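Local coordinates for binding domain (Hc) of Paraclostridial Mosquitocidal Protein 1 (Paraclostridium bifermentans, PDB 6HOX), which forms the receptor-binding part of a botulinum-like neurotoxin that targets Anopheles mosquitoes, and serves in host nerve cell targeting, at residues Y85-R99 and I161-Q175. Numbering follows the deposited sequence.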
ATOM      1  N   TYR A  85      -5.297  -3.284 -33.788  1.00 69.51           N
ATOM      2  CA  TYR A  85      -5.613  -1.856 -33.914  1.00 74.92           C
ATOM      3  C   TYR A  85      -7.090  -1.573 -33.601  1.00 72.62           C
ATOM      4  O   TYR A  85      -7.409  -0.492 -33.097  1.00 73.97           O
ATOM      5  CB  TYR A  85      -5.284  -1.305 -35.304  1.00 81.41           C
ATOM      6  CG  TYR A  85      -5.508   0.184 -35.404  1.00 85.62           C
ATOM      7  CD1 TYR A  85      -4.856   1.048 -34.539  1.00 88.24           C
ATOM      8  CD2 TYR A  85      -6.400   0.730 -36.315  1.00 87.50           C
ATOM      9  CE1 TYR A  85      -5.062   2.417 -34.587  1.00 91.74           C
ATOM     10  CE2 TYR A  85      -6.615   2.100 -36.379  1.00 91.95           C
ATOM     11  CZ  TYR A  85      -5.945   2.948 -35.510  1.00 92.13           C
ATOM     12  OH  TYR A  85      -6.136   4.300 -35.543  1.00 88.36           O
ATOM     13  N   PHE A  86      -7.978  -2.530 -33.901  1.00 70.83           N
ATOM     14  CA  PHE A  86      -9.425  -2.351 -33.724  1.00 69.89           C
ATOM     15  C   PHE A  86      -9.892  -2.991 -32.405  1.00 67.69           C
ATOM     16  O   PHE A  86     -10.963  -3.600 -32.361  1.00 72.94           O
ATOM     17  CB  PHE A  86     -10.176  -2.916 -34.935  1.00 68.19           C
ATOM     18  N   SER A  87      -9.106  -2.840 -31.330  1.00 55.62           N
ATOM     19  CA  SER A  87      -9.503  -3.357 -30.024  1.00 52.13           C
ATOM     20  C   SER A  87      -9.019  -2.420 -28.907  1.00 46.74           C
ATOM     21  O   SER A  87      -7.809  -2.271 -28.676  1.00 44.83           O
ATOM     22  CB  SER A  87      -9.020  -4.768 -29.820  1.00 53.20           C
ATOM     23  OG  SER A  87      -7.613  -4.843 -29.972  1.00 62.61           O
ATOM     24  N   ASP A  88      -9.985  -1.785 -28.237  1.00 38.85           N
ATOM     25  CA  ASP A  88      -9.763  -1.082 -26.964  1.00 36.36           C
ATOM     26  C   ASP A  88      -9.354  -2.113 -25.900  1.00 33.82           C
ATOM     27  O   ASP A  88      -9.740  -3.270 -25.975  1.00 33.33           O
ATOM     28  CB  ASP A  88     -11.018  -0.325 -26.519  1.00 35.47           C
ATOM     29  CG  ASP A  88     -11.507   0.721 -27.507  1.00 42.81           C
ATOM     30  OD1 ASP A  88     -10.697   1.167 -28.359  1.00 40.14           O
ATOM     31  OD2 ASP A  88     -12.702   1.078 -27.426  1.00 45.23           O
ATOM     32  N   PHE A  89      -8.576  -1.702 -24.898  1.00 29.32           N
ATOM     33  CA  PHE A  89      -8.290  -2.628 -23.795  1.00 28.66           C
ATOM     34  C   PHE A  89      -7.931  -1.850 -22.524  1.00 27.59           C
ATOM     35  O   PHE A  89      -7.664  -0.636 -22.573  1.00 25.60           O
ATOM     36  CB  PHE A  89      -7.207  -3.637 -24.180  1.00 28.22           C
ATOM     37  CG  PHE A  89      -5.856  -3.045 -24.486  1.00 28.34           C
ATOM     38  CD1 PHE A  89      -5.548  -2.609 -25.766  1.00 28.97           C
ATOM     39  CD2 PHE A  89      -4.895  -2.927 -23.496  1.00 29.39           C
ATOM     40  CE1 PHE A  89      -4.303  -2.064 -26.046  1.00 29.70           C
ATOM     41  CE2 PHE A  89      -3.651  -2.387 -23.778  1.00 30.48           C
ATOM     42  CZ  PHE A  89      -3.357  -1.954 -25.056  1.00 31.16           C
ATOM     43  N   THR A  90      -7.988  -2.577 -21.400  1.00 25.86           N
ATOM     44  CA  THR A  90      -7.551  -2.115 -20.108  1.00 25.72           C
ATOM     45  C   THR A  90      -6.621  -3.167 -19.490  1.00 26.03           C
ATOM     46  O   THR A  90      -6.862  -4.378 -19.608  1.00 24.90           O
ATOM     47  CB  THR A  90      -8.748  -1.819 -19.196  1.00 25.02           C
ATOM     48  OG1 THR A  90      -9.495  -0.795 -19.853  1.00 25.16           O
ATOM     49  CG2 THR A  90      -8.348  -1.367 -17.806  1.00 25.16           C
ATOM     50  N   ILE A  91      -5.531  -2.670 -18.899  1.00 24.32           N
ATOM     51  CA  ILE A  91      -4.646  -3.418 -18.063  1.00 24.06           C
ATOM     52  C   ILE A  91      -4.777  -2.850 -16.641  1.00 23.67           C
ATOM     53  O   ILE A  91      -4.664  -1.640 -16.456  1.00 23.61           O
ATOM     54  CB  ILE A  91      -3.199  -3.343 -18.599  1.00 24.47           C
ATOM     55  CG1 ILE A  91      -3.047  -4.110 -19.917  1.00 25.04           C
ATOM     56  CG2 ILE A  91      -2.201  -3.839 -17.555  1.00 26.14           C
ATOM     57  CD1 ILE A  91      -1.692  -3.959 -20.582  1.00 24.42           C
ATOM     58  N   SER A  92      -4.996  -3.729 -15.659  1.00 22.00           N
ATOM     59  CA  SER A  92      -4.958  -3.366 -14.226  1.00 22.40           C
ATOM     60  C   SER A  92      -4.110  -4.374 -13.442  1.00 22.48           C
ATOM     61  O   SER A  92      -3.933  -5.517 -13.855  1.00 24.10           O
ATOM     62  CB  SER A  92      -6.341  -3.205 -13.635  1.00 21.52           C
ATOM     63  OG  SER A  92      -7.045  -4.435 -13.510  1.00 22.75           O
ATOM     64  N   PHE A  93      -3.540  -3.917 -12.325  1.00 21.55           N
ATOM     65  CA  PHE A  93      -2.744  -4.785 -11.467  1.00 20.65           C
ATOM     66  C   PHE A  93      -2.419  -4.091 -10.142  1.00 21.03           C
ATOM     67  O   PHE A  93      -2.284  -2.824 -10.043  1.00 20.27           O
ATOM     68  CB  PHE A  93      -1.440  -5.209 -12.159  1.00 21.14           C
ATOM     69  CG  PHE A  93      -0.544  -4.087 -12.627  1.00 20.97           C
ATOM     70  CD1 PHE A  93      -0.733  -3.500 -13.868  1.00 22.65           C
ATOM     71  CD2 PHE A  93       0.510  -3.649 -11.850  1.00 22.12           C
ATOM     72  CE1 PHE A  93       0.081  -2.468 -14.304  1.00 22.25           C
ATOM     73  CE2 PHE A  93       1.349  -2.644 -12.301  1.00 24.32           C
ATOM     74  CZ  PHE A  93       1.123  -2.043 -13.520  1.00 23.64           C
ATOM     75  N   TRP A  94      -2.271  -4.942  -9.121  1.00 21.38           N
ATOM     76  CA  TRP A  94      -1.685  -4.559  -7.855  1.00 21.24           C
ATOM     77  C   TRP A  94      -0.183  -4.791  -7.949  1.00 22.50           C
ATOM     78  O   TRP A  94       0.241  -5.859  -8.410  1.00 22.84           O
ATOM     79  CB  TRP A  94      -2.291  -5.373  -6.716  1.00 22.09           C
ATOM     80  CG  TRP A  94      -3.641  -4.897  -6.288  1.00 22.41           C
ATOM     81  CD1 TRP A  94      -4.851  -5.452  -6.586  1.00 23.10           C
ATOM     82  CD2 TRP A  94      -3.916  -3.753  -5.461  1.00 23.48           C
ATOM     83  NE1 TRP A  94      -5.858  -4.746  -5.987  1.00 22.47           N
ATOM     84  CE2 TRP A  94      -5.315  -3.704  -5.281  1.00 23.57           C
ATOM     85  CE3 TRP A  94      -3.116  -2.787  -4.833  1.00 23.12           C
ATOM     86  CZ2 TRP A  94      -5.925  -2.700  -4.531  1.00 23.54           C
ATOM     87  CZ3 TRP A  94      -3.724  -1.811  -4.069  1.00 22.08           C
ATOM     88  CH2 TRP A  94      -5.109  -1.775  -3.921  1.00 23.05           C
ATOM     89  N   ILE A  95       0.591  -3.802  -7.499  1.00 22.11           N
ATOM     90  CA  ILE A  95       2.029  -3.874  -7.481  1.00 23.18           C
ATOM     91  C   ILE A  95       2.547  -3.382  -6.129  1.00 22.87           C
ATOM     92  O   ILE A  95       2.019  -2.428  -5.540  1.00 22.83           O
ATOM     93  CB  ILE A  95       2.645  -3.086  -8.655  1.00 23.61           C
ATOM     94  CG1 ILE A  95       4.073  -3.566  -8.932  1.00 25.92           C
ATOM     95  CG2 ILE A  95       2.577  -1.585  -8.431  1.00 23.13           C
ATOM     96  CD1 ILE A  95       4.714  -2.916 -10.149  1.00 27.77           C
ATOM     97  N   ARG A  96       3.583  -4.059  -5.638  1.00 22.02           N
ATOM     98  CA  ARG A  96       4.327  -3.611  -4.493  1.00 22.34           C
ATOM     99  C   ARG A  96       5.806  -3.621  -4.872  1.00 21.97           C
ATOM    100  O   ARG A  96       6.387  -4.691  -5.074  1.00 21.95           O
ATOM    101  CB  ARG A  96       4.039  -4.498  -3.279  1.00 22.71           C
ATOM    102  CG  ARG A  96       4.536  -3.931  -1.957  1.00 22.95           C
ATOM    103  CD  ARG A  96       4.230  -4.858  -0.803  1.00 23.65           C
ATOM    104  NE  ARG A  96       4.783  -4.404   0.468  1.00 24.39           N
ATOM    105  CZ  ARG A  96       4.744  -5.108   1.596  1.00 23.84           C
ATOM    106  NH1 ARG A  96       4.332  -6.363   1.581  1.00 23.72           N
ATOM    107  NH2 ARG A  96       5.140  -4.570   2.736  1.00 23.57           N
ATOM    108  N   VAL A  97       6.361  -2.420  -5.017  1.00 20.90           N
ATOM    109  CA  VAL A  97       7.733  -2.176  -5.368  1.00 22.15           C
ATOM    110  C   VAL A  97       8.501  -1.725  -4.139  1.00 22.93           C
ATOM    111  O   VAL A  97       8.054  -0.802  -3.457  1.00 24.62           O
ATOM    112  CB  VAL A  97       7.824  -1.098  -6.457  1.00 22.13           C
ATOM    113  CG1 VAL A  97       9.264  -0.807  -6.845  1.00 21.33           C
ATOM    114  CG2 VAL A  97       6.970  -1.459  -7.668  1.00 22.74           C
ATOM    115  N   PRO A  98       9.697  -2.298  -3.847  1.00 26.59           N
ATOM    116  CA  PRO A  98      10.452  -1.932  -2.647  1.00 25.60           C
ATOM    117  C   PRO A  98      10.723  -0.423  -2.575  1.00 26.09           C
ATOM    118  O   PRO A  98      10.857   0.236  -3.600  1.00 26.27           O
ATOM    119  CB  PRO A  98      11.755  -2.735  -2.778  1.00 25.35           C
ATOM    120  CG  PRO A  98      11.317  -3.944  -3.574  1.00 25.30           C
ATOM    121  CD  PRO A  98      10.375  -3.360  -4.611  1.00 26.27           C
ATOM    122  N   ARG A  99      10.792   0.093  -1.352  1.00 24.92           N
ATOM    123  CA  ARG A  99      11.078   1.483  -1.111  1.00 28.27           C
ATOM    124  C   ARG A  99      12.461   1.826  -1.656  1.00 28.05           C
ATOM    125  O   ARG A  99      13.448   1.142  -1.396  1.00 31.37           O
ATOM    126  CB  ARG A  99      11.066   1.850   0.373  1.00 27.84           C
ATOM    127  CG  ARG A  99      10.946   3.351   0.588  1.00 28.38           C
ATOM    128  CD  ARG A  99      11.756   3.811   1.770  1.00 30.69           C
ATOM    129  NE  ARG A  99      13.175   3.648   1.520  1.00 30.75           N
ATOM    130  CZ  ARG A  99      13.986   2.942   2.286  1.00 29.99           C
ATOM    131  NH1 ARG A  99      13.538   2.425   3.414  1.00 28.83           N
ATOM    132  NH2 ARG A  99      15.240   2.755   1.919  1.00 30.65           N
ATOM    133  N   ILE A 161       5.523   5.111  -6.303  1.00 25.16           N
ATOM    134  CA  ILE A 161       5.584   3.664  -6.639  1.00 23.78           C
ATOM    135  C   ILE A 161       6.624   2.933  -5.773  1.00 23.92           C
ATOM    136  O   ILE A 161       6.305   1.897  -5.175  1.00 22.97           O
ATOM    137  CB  ILE A 161       5.847   3.459  -8.146  1.00 24.54           C
ATOM    138  CG1 ILE A 161       4.744   4.068  -9.012  1.00 25.78           C
ATOM    139  CG2 ILE A 161       6.081   1.988  -8.482  1.00 24.63           C
ATOM    140  CD1 ILE A 161       3.346   3.586  -8.699  1.00 26.71           C
ATOM    141  N   SER A 162       7.869   3.429  -5.746  1.00 22.82           N
ATOM    142  CA  SER A 162       8.943   2.782  -5.019  1.00 24.74           C
ATOM    143  C   SER A 162       8.883   3.175  -3.538  1.00 25.56           C
ATOM    144  O   SER A 162       9.751   3.893  -3.040  1.00 25.57           O
ATOM    145  CB  SER A 162      10.282   3.095  -5.643  1.00 25.43           C
ATOM    146  OG  SER A 162      10.326   2.546  -6.949  1.00 27.47           O
ATOM    147  N   SER A 163       7.844   2.669  -2.864  1.00 25.96           N
ATOM    148  CA  SER A 163       7.445   3.044  -1.513  1.00 23.62           C
ATOM    149  C   SER A 163       7.306   1.816  -0.600  1.00 23.55           C
ATOM    150  O   SER A 163       7.156   1.974   0.632  1.00 24.22           O
ATOM    151  CB  SER A 163       6.127   3.743  -1.581  1.00 23.62           C
ATOM    152  OG  SER A 163       5.145   2.865  -2.095  1.00 23.38           O
ATOM    153  N   ASN A 164       7.257   0.623  -1.211  1.00 21.49           N
ATOM    154  CA  ASN A 164       6.935  -0.654  -0.567  1.00 21.60           C
ATOM    155  C   ASN A 164       5.469  -0.736  -0.124  1.00 20.45           C
ATOM    156  O   ASN A 164       5.101  -1.672   0.614  1.00 20.26           O
ATOM    157  CB  ASN A 164       7.823  -0.964   0.635  1.00 22.44           C
ATOM    158  CG  ASN A 164       7.956  -2.450   0.884  1.00 21.98           C
ATOM    159  OD1 ASN A 164       8.004  -3.230  -0.061  1.00 24.04           O
ATOM    160  ND2 ASN A 164       8.008  -2.849   2.148  1.00 19.99           N
ATOM    161  N   ILE A 165       4.627   0.183  -0.607  1.00 20.72           N
ATOM    162  CA  ILE A 165       3.189   0.189  -0.325  1.00 20.50           C
ATOM    163  C   ILE A 165       2.450  -0.371  -1.545  1.00 21.17           C
ATOM    164  O   ILE A 165       2.766  -0.034  -2.669  1.00 22.06           O
ATOM    165  CB  ILE A 165       2.705   1.606   0.049  1.00 20.48           C
ATOM    166  CG1 ILE A 165       3.445   2.161   1.263  1.00 20.42           C
ATOM    167  CG2 ILE A 165       1.196   1.631   0.276  1.00 20.96           C
ATOM    168  CD1 ILE A 165       3.348   3.653   1.410  1.00 19.11           C
ATOM    169  N   TRP A 166       1.447  -1.220  -1.308  1.00 21.69           N
ATOM    170  CA  TRP A 166       0.585  -1.761  -2.394  1.00 21.17           C
ATOM    171  C   TRP A 166      -0.116  -0.623  -3.148  1.00 20.65           C
ATOM    172  O   TRP A 166      -0.844   0.157  -2.537  1.00 21.19           O
ATOM    173  CB  TRP A 166      -0.447  -2.741  -1.831  1.00 20.29           C
ATOM    174  CG  TRP A 166       0.101  -4.112  -1.578  1.00 21.45           C
ATOM    175  CD1 TRP A 166       0.414  -4.681  -0.378  1.00 21.12           C
ATOM    176  CD2 TRP A 166       0.363  -5.113  -2.578  1.00 20.94           C
ATOM    177  NE1 TRP A 166       0.854  -5.962  -0.565  1.00 21.64           N
ATOM    178  CE2 TRP A 166       0.828  -6.259  -1.903  1.00 21.02           C
ATOM    179  CE3 TRP A 166       0.236  -5.154  -3.972  1.00 21.49           C
ATOM    180  CZ2 TRP A 166       1.187  -7.423  -2.577  1.00 21.71           C
ATOM    181  CZ3 TRP A 166       0.589  -6.311  -4.639  1.00 21.63           C
ATOM    182  CH2 TRP A 166       1.062  -7.428  -3.949  1.00 21.77           C
ATOM    183  N   ARG A 167       0.100  -0.567  -4.464  1.00 19.77           N
ATOM    184  CA  ARG A 167      -0.517   0.404  -5.361  1.00 21.22           C
ATOM    185  C   ARG A 167      -1.317  -0.337  -6.439  1.00 21.51           C
ATOM    186  O   ARG A 167      -0.865  -1.353  -6.970  1.00 22.54           O
ATOM    187  CB  ARG A 167       0.530   1.246  -6.097  1.00 22.76           C
ATOM    188  CG  ARG A 167       1.517   1.990  -5.211  1.00 23.72           C
ATOM    189  CD  ARG A 167       0.872   2.964  -4.251  1.00 24.03           C
ATOM    190  NE  ARG A 167       1.895   3.823  -3.671  1.00 24.90           N
ATOM    191  CZ  ARG A 167       1.818   4.477  -2.512  1.00 26.09           C
ATOM    192  NH1 ARG A 167       0.724   4.440  -1.759  1.00 23.52           N
ATOM    193  NH2 ARG A 167       2.875   5.177  -2.125  1.00 26.03           N
ATOM    194  N   HIS A 168      -2.485   0.206  -6.782  1.00 22.19           N
ATOM    195  CA  HIS A 168      -3.297  -0.358  -7.826  1.00 23.07           C
ATOM    196  C   HIS A 168      -3.122   0.513  -9.054  1.00 21.42           C
ATOM    197  O   HIS A 168      -3.338   1.725  -8.975  1.00 21.08           O
ATOM    198  CB  HIS A 168      -4.776  -0.459  -7.449  1.00 23.11           C
ATOM    199  CG  HIS A 168      -5.546  -1.202  -8.486  1.00 23.12           C
ATOM    200  ND1 HIS A 168      -6.256  -0.563  -9.470  1.00 23.59           N
ATOM    201  CD2 HIS A 168      -5.658  -2.523  -8.740  1.00 23.57           C
ATOM    202  CE1 HIS A 168      -6.793  -1.458 -10.278  1.00 23.17           C
ATOM    203  NE2 HIS A 168      -6.417  -2.664  -9.871  1.00 23.66           N
ATOM    204  N   ILE A 169      -2.724  -0.119 -10.157  1.00 21.18           N
ATOM    205  CA  ILE A 169      -2.453   0.596 -11.411  1.00 21.45           C
ATOM    206  C   ILE A 169      -3.512   0.184 -12.422  1.00 21.18           C
ATOM    207  O   ILE A 169      -3.805  -1.023 -12.537  1.00 20.45           O
ATOM    208  CB  ILE A 169      -1.047   0.277 -11.945  1.00 23.88           C
ATOM    209  CG1 ILE A 169       0.021   0.432 -10.859  1.00 24.48           C
ATOM    210  CG2 ILE A 169      -0.735   1.128 -13.171  1.00 23.29           C
ATOM    211  CD1 ILE A 169       0.099   1.827 -10.286  1.00 26.80           C
ATOM    212  N   THR A 170      -4.062   1.176 -13.132  1.00 21.00           N
ATOM    213  CA  THR A 170      -4.958   0.933 -14.235  1.00 22.47           C
ATOM    214  C   THR A 170      -4.466   1.743 -15.441  1.00 23.39           C
ATOM    215  O   THR A 170      -4.155   2.916 -15.313  1.00 22.92           O
ATOM    216  CB  THR A 170      -6.424   1.276 -13.908  1.00 22.48           C
ATOM    217  OG1 THR A 170      -6.852   0.685 -12.679  1.00 21.41           O
ATOM    218  CG2 THR A 170      -7.380   0.836 -15.005  1.00 22.76           C
ATOM    219  N   ILE A 171      -4.428   1.089 -16.609  1.00 22.64           N
ATOM    220  CA  ILE A 171      -4.067   1.710 -17.892  1.00 24.29           C
ATOM    221  C   ILE A 171      -5.194   1.370 -18.881  1.00 24.56           C
ATOM    222  O   ILE A 171      -5.468   0.199 -19.117  1.00 25.52           O
ATOM    223  CB  ILE A 171      -2.695   1.185 -18.383  1.00 24.66           C
ATOM    224  CG1 ILE A 171      -1.564   1.499 -17.405  1.00 23.99           C
ATOM    225  CG2 ILE A 171      -2.338   1.676 -19.777  1.00 25.11           C
ATOM    226  CD1 ILE A 171      -0.399   0.574 -17.571  1.00 25.12           C
ATOM    227  N   THR A 172      -5.864   2.388 -19.417  1.00 23.35           N
ATOM    228  CA  THR A 172      -6.935   2.197 -20.369  1.00 23.73           C
ATOM    229  C   THR A 172      -6.435   2.691 -21.733  1.00 26.15           C
ATOM    230  O   THR A 172      -5.766   3.739 -21.832  1.00 23.08           O
ATOM    231  CB  THR A 172      -8.232   2.869 -19.889  1.00 23.20           C
ATOM    232  OG1 THR A 172      -8.075   4.287 -19.904  1.00 23.79           O
ATOM    233  CG2 THR A 172      -8.643   2.446 -18.493  1.00 24.27           C
ATOM    234  N   VAL A 173      -6.722   1.899 -22.775  1.00 28.79           N
ATOM    235  CA  VAL A 173      -6.325   2.199 -24.147  1.00 30.09           C
ATOM    236  C   VAL A 173      -7.577   2.171 -25.031  1.00 32.64           C
ATOM    237  O   VAL A 173      -8.189   1.123 -25.252  1.00 32.72           O
ATOM    238  CB  VAL A 173      -5.240   1.221 -24.620  1.00 31.25           C
ATOM    239  CG1 VAL A 173      -4.791   1.502 -26.047  1.00 31.31           C
ATOM    240  CG2 VAL A 173      -4.052   1.236 -23.669  1.00 32.34           C
ATOM    241  N   ASN A 174      -7.984   3.369 -25.453  1.00 35.99           N
ATOM    242  CA  ASN A 174      -8.963   3.590 -26.481  1.00 38.29           C
ATOM    243  C   ASN A 174      -8.183   3.966 -27.736  1.00 40.61           C
ATOM    244  O   ASN A 174      -7.786   5.135 -27.878  1.00 34.18           O
ATOM    245  CB  ASN A 174      -9.958   4.678 -26.084  1.00 44.01           C
ATOM    246  CG  ASN A 174     -10.997   4.962 -27.149  1.00 45.22           C
ATOM    247  OD1 ASN A 174     -11.961   5.674 -26.886  1.00 52.73           O
ATOM    248  ND2 ASN A 174     -10.816   4.424 -28.344  1.00 50.30           N
ATOM    249  N   GLN A 175      -7.907   2.957 -28.576  1.00 42.56           N
ATOM    250  CA  GLN A 175      -7.076   3.126 -29.772  1.00 49.35           C
ATOM    251  C   GLN A 175      -7.763   4.177 -30.656  1.00 50.50           C
ATOM    252  O   GLN A 175      -8.984   4.231 -30.725  1.00 53.27           O
ATOM    253  CB  GLN A 175      -6.777   1.770 -30.435  1.00 50.69           C
ATOM    254  CG  GLN A 175      -5.854   0.894 -29.583  1.00 52.97           C
ATOM    255  CD  GLN A 175      -5.138  -0.257 -30.261  1.00 59.17           C
ATOM    256  OE1 GLN A 175      -5.443  -1.428 -30.025  1.00 59.98           O
ATOM    257  NE2 GLN A 175      -4.118   0.059 -31.045  1.00 60.22           N
TER
HETATM  258  O   HOH W   1     -12.183   2.936 -30.055  1.00 53.93           O
HETATM  259  O   HOH W   2      -6.450  -5.481 -10.946  1.00 20.63           O
HETATM  260  O   HOH W   3       4.535  -0.224  -4.664  1.00 28.58           O
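Phe93 and Ile169 lie side by side as a hydrogen-bonded pair of two antiparallel strands, 89-96 and 167-174, whose axes run at 173°. The Phe93 ring lies flat against its neighbour: Ile169 CB stands 3.8 Å from the ring centroid, over one face. With CG between backbone N and carbonyl carbon (chi1 57°), the ring swings across to the partner strand. Phe89 repeats the arrangement four residues earlier, Val173 CG2 reaching Phe89 CZ at 3.5 Å. Ile95 and Ile171 share this largely apolar side; Arg167 is the exception, its guanidinium bonded to the carbonyls of Phe156, Ile157 and Tyr160.

Trp94 and His168 occupy the other side, covered by helix 233-241, whose Phe240 touches both. His168 CB sits 3.6 Å from the centroid of the Trp94 six-membered ring, almost on its normal, while the imidazole turns an edge to the five-membered ring, planes at 65°, a T-shaped pair. One water joins His168 NE2 to Ser92 OG.

Where the ladder runs out, the extended Arg96 chain runs over the Trp166 indole. Arg96 NE then donates to Asn164 O at 2.8 Å; the acceptor lies near the guanidinium plane, but the donor stands above the carbonyl plane. Trp166 NE1 and Asn164 ND2 bond to Glu255 and Asp441, linking this concanavalin-like N-terminal receptor-binding region to the trefoil-like C-terminal one.

Eight backbone bonds, such as Ile169 N to Phe93 O (2.7 Å, nearly straight), fix the register; CH-pi contacts hold both phenylalanine rings over their cross-strand partners, and the polar ends of Arg96, Trp166 and Asn164 find partners at the domain junction.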